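Local structure of superoxide dismutase [Mn/Fe] (Aeropyrum pernix, 3AK2) at residues A[115-120]-A[142-147]. The protein catalyses the dismutation of superoxide to oxygen and hydrogen peroxide and is cambialistic, working with either manganese or iron as its metal. Sequence-based numbering, arbitrary orientation.
Sequences KALFSA and LRILQV
I144 reaches from the strand to the helix with one methyl group, CD1, which settles between L117 and F118. Its CG1 branch stands anti to the carbonyl carbon (chi1 -62°) and runs on extended (chi2 170°); this arm carries CD1 toward the helix, where the closest CA atoms, those of F118 and I144, are 6.8 Å apart. CD1 lies 4.0 Å from CD2 of L117, the two side chains meeting at a slant, and 4.2 Å from CB of F118 at the root of the ring, with the F118 backbone N also near, at 4.1 Å from CD1. The shorter branch, CG2, stays near the strand and approaches the F118 ring obliquely. A beta-branched residue suits the place, being at ease in a strand. No hydrogen bond joins the segments, and the side chains that meet are apolar and buried. They belong to the C-terminal alpha/beta domain of the iron/manganese superoxide dismutases, where helix 111-123 packs across the three-stranded antiparallel sheet, here against 141-148, an outermost strand within the chain. F118 also touches L133 and I164 of the other two strands, a large apolar ring suiting a buried place between helix and sheet, and meets W187 with the ring planes steeply inclined. L117 packs in addition on L54 of the second subunit, while I144 touches M66 there. On the helix side turned from the strand, K115 O takes two bonds, from S119 OG (2.9 Å) and S119 N (2.8 Å), which reach it from opposite faces of its carbonyl plane; OG also pairs with W187 NE1, which satisfies this buried hydroxyl.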
# COMPACT_ATOMS: atom_id res chain seq x y z
N LYS A 115 -18.54 6.81 19.65
CA LYS A 115 -18.76 7.79 18.59
C LYS A 115 -17.51 8.63 18.36
O LYS A 115 -17.11 8.87 17.22
CB LYS A 115 -19.95 8.68 18.93
CG LYS A 115 -20.26 9.73 17.88
CD LYS A 115 -21.51 10.51 18.22
CE LYS A 115 -21.72 11.64 17.23
NZ LYS A 115 -22.95 12.42 17.54
N ALA A 116 -16.88 9.07 19.45
CA ALA A 116 -15.66 9.86 19.36
C ALA A 116 -14.54 9.08 18.68
O ALA A 116 -13.81 9.63 17.86
CB ALA A 116 -15.23 10.33 20.75
N LEU A 117 -14.40 7.80 19.01
CA LEU A 117 -13.34 6.98 18.44
C LEU A 117 -13.59 6.68 16.96
O LEU A 117 -12.69 6.81 16.13
CB LEU A 117 -13.15 5.68 19.23
CG LEU A 117 -12.05 4.73 18.75
CD1 LEU A 117 -10.69 5.42 18.73
CD2 LEU A 117 -11.99 3.48 19.60
N PHE A 118 -14.82 6.29 16.65
CA PHE A 118 -15.21 6.02 15.27
C PHE A 118 -15.05 7.28 14.42
O PHE A 118 -14.52 7.21 13.30
CB PHE A 118 -16.65 5.49 15.20
CG PHE A 118 -17.05 5.00 13.84
CD1 PHE A 118 -16.92 3.66 13.50
CD2 PHE A 118 -17.56 5.88 12.89
CE1 PHE A 118 -17.30 3.20 12.23
CE2 PHE A 118 -17.94 5.44 11.63
CZ PHE A 118 -17.81 4.10 11.30
N SER A 119 -15.48 8.43 14.94
CA SER A 119 -15.32 9.69 14.23
C SER A 119 -13.86 10.02 13.97
O SER A 119 -13.51 10.48 12.88
CB SER A 119 -16.00 10.84 14.97
OG SER A 119 -17.40 10.66 14.97
N ALA A 120 -13.01 9.79 14.97
CA ALA A 120 -11.57 10.03 14.82
C ALA A 120 -10.97 9.10 13.77
O ALA A 120 -10.18 9.53 12.93
CB ALA A 120 -10.85 9.88 16.15
N LEU A 142 -16.81 -6.35 18.92
CA LEU A 142 -16.63 -5.27 17.97
C LEU A 142 -15.19 -4.79 17.91
O LEU A 142 -14.46 -4.83 18.91
CB LEU A 142 -17.54 -4.09 18.32
CG LEU A 142 -19.04 -4.36 18.35
CD1 LEU A 142 -19.80 -3.14 18.82
CD2 LEU A 142 -19.55 -4.80 16.99
N ARG A 143 -14.78 -4.35 16.72
CA ARG A 143 -13.48 -3.73 16.50
C ARG A 143 -13.67 -2.56 15.55
O ARG A 143 -14.50 -2.63 14.64
CB ARG A 143 -12.50 -4.73 15.87
CG ARG A 143 -12.16 -5.97 16.70
CD ARG A 143 -11.22 -5.62 17.86
NE ARG A 143 -10.82 -6.79 18.64
CZ ARG A 143 -11.42 -7.18 19.77
NH1 ARG A 143 -10.97 -8.25 20.41
NH2 ARG A 143 -12.46 -6.52 20.25
N ILE A 144 -12.92 -1.49 15.76
CA ILE A 144 -12.90 -0.37 14.81
C ILE A 144 -11.57 -0.38 14.07
O ILE A 144 -10.52 -0.61 14.67
CB ILE A 144 -13.14 1.00 15.50
CG1 ILE A 144 -14.53 1.03 16.15
CG2 ILE A 144 -12.99 2.17 14.51
CD1 ILE A 144 -14.78 2.23 17.06
N LEU A 145 -11.63 -0.13 12.76
CA LEU A 145 -10.41 0.05 11.97
C LEU A 145 -10.65 1.01 10.80
O LEU A 145 -11.79 1.40 10.52
CB LEU A 145 -9.85 -1.29 11.47
CG LEU A 145 -10.55 -2.04 10.33
CD1 LEU A 145 -9.60 -3.01 9.66
CD2 LEU A 145 -11.83 -2.75 10.78
N GLN A 146 -9.56 1.39 10.14
CA GLN A 146 -9.62 2.13 8.89
C GLN A 146 -9.32 1.22 7.72
O GLN A 146 -8.56 0.24 7.85
CB GLN A 146 -8.57 3.24 8.86
CG GLN A 146 -8.74 4.32 9.89
CD GLN A 146 -7.58 5.29 9.88
OE1 GLN A 146 -6.47 4.96 9.46
NE2 GLN A 146 -7.83 6.51 10.35
N VAL A 147 -9.87 1.57 6.57
CA VAL A 147 -9.49 0.96 5.30
C VAL A 147 -9.07 2.09 4.36
O VAL A 147 -9.78 3.10 4.26
CB VAL A 147 -10.65 0.12 4.71
CG1 VAL A 147 -10.32 -0.37 3.30
CG2 VAL A 147 -10.99 -1.05 5.62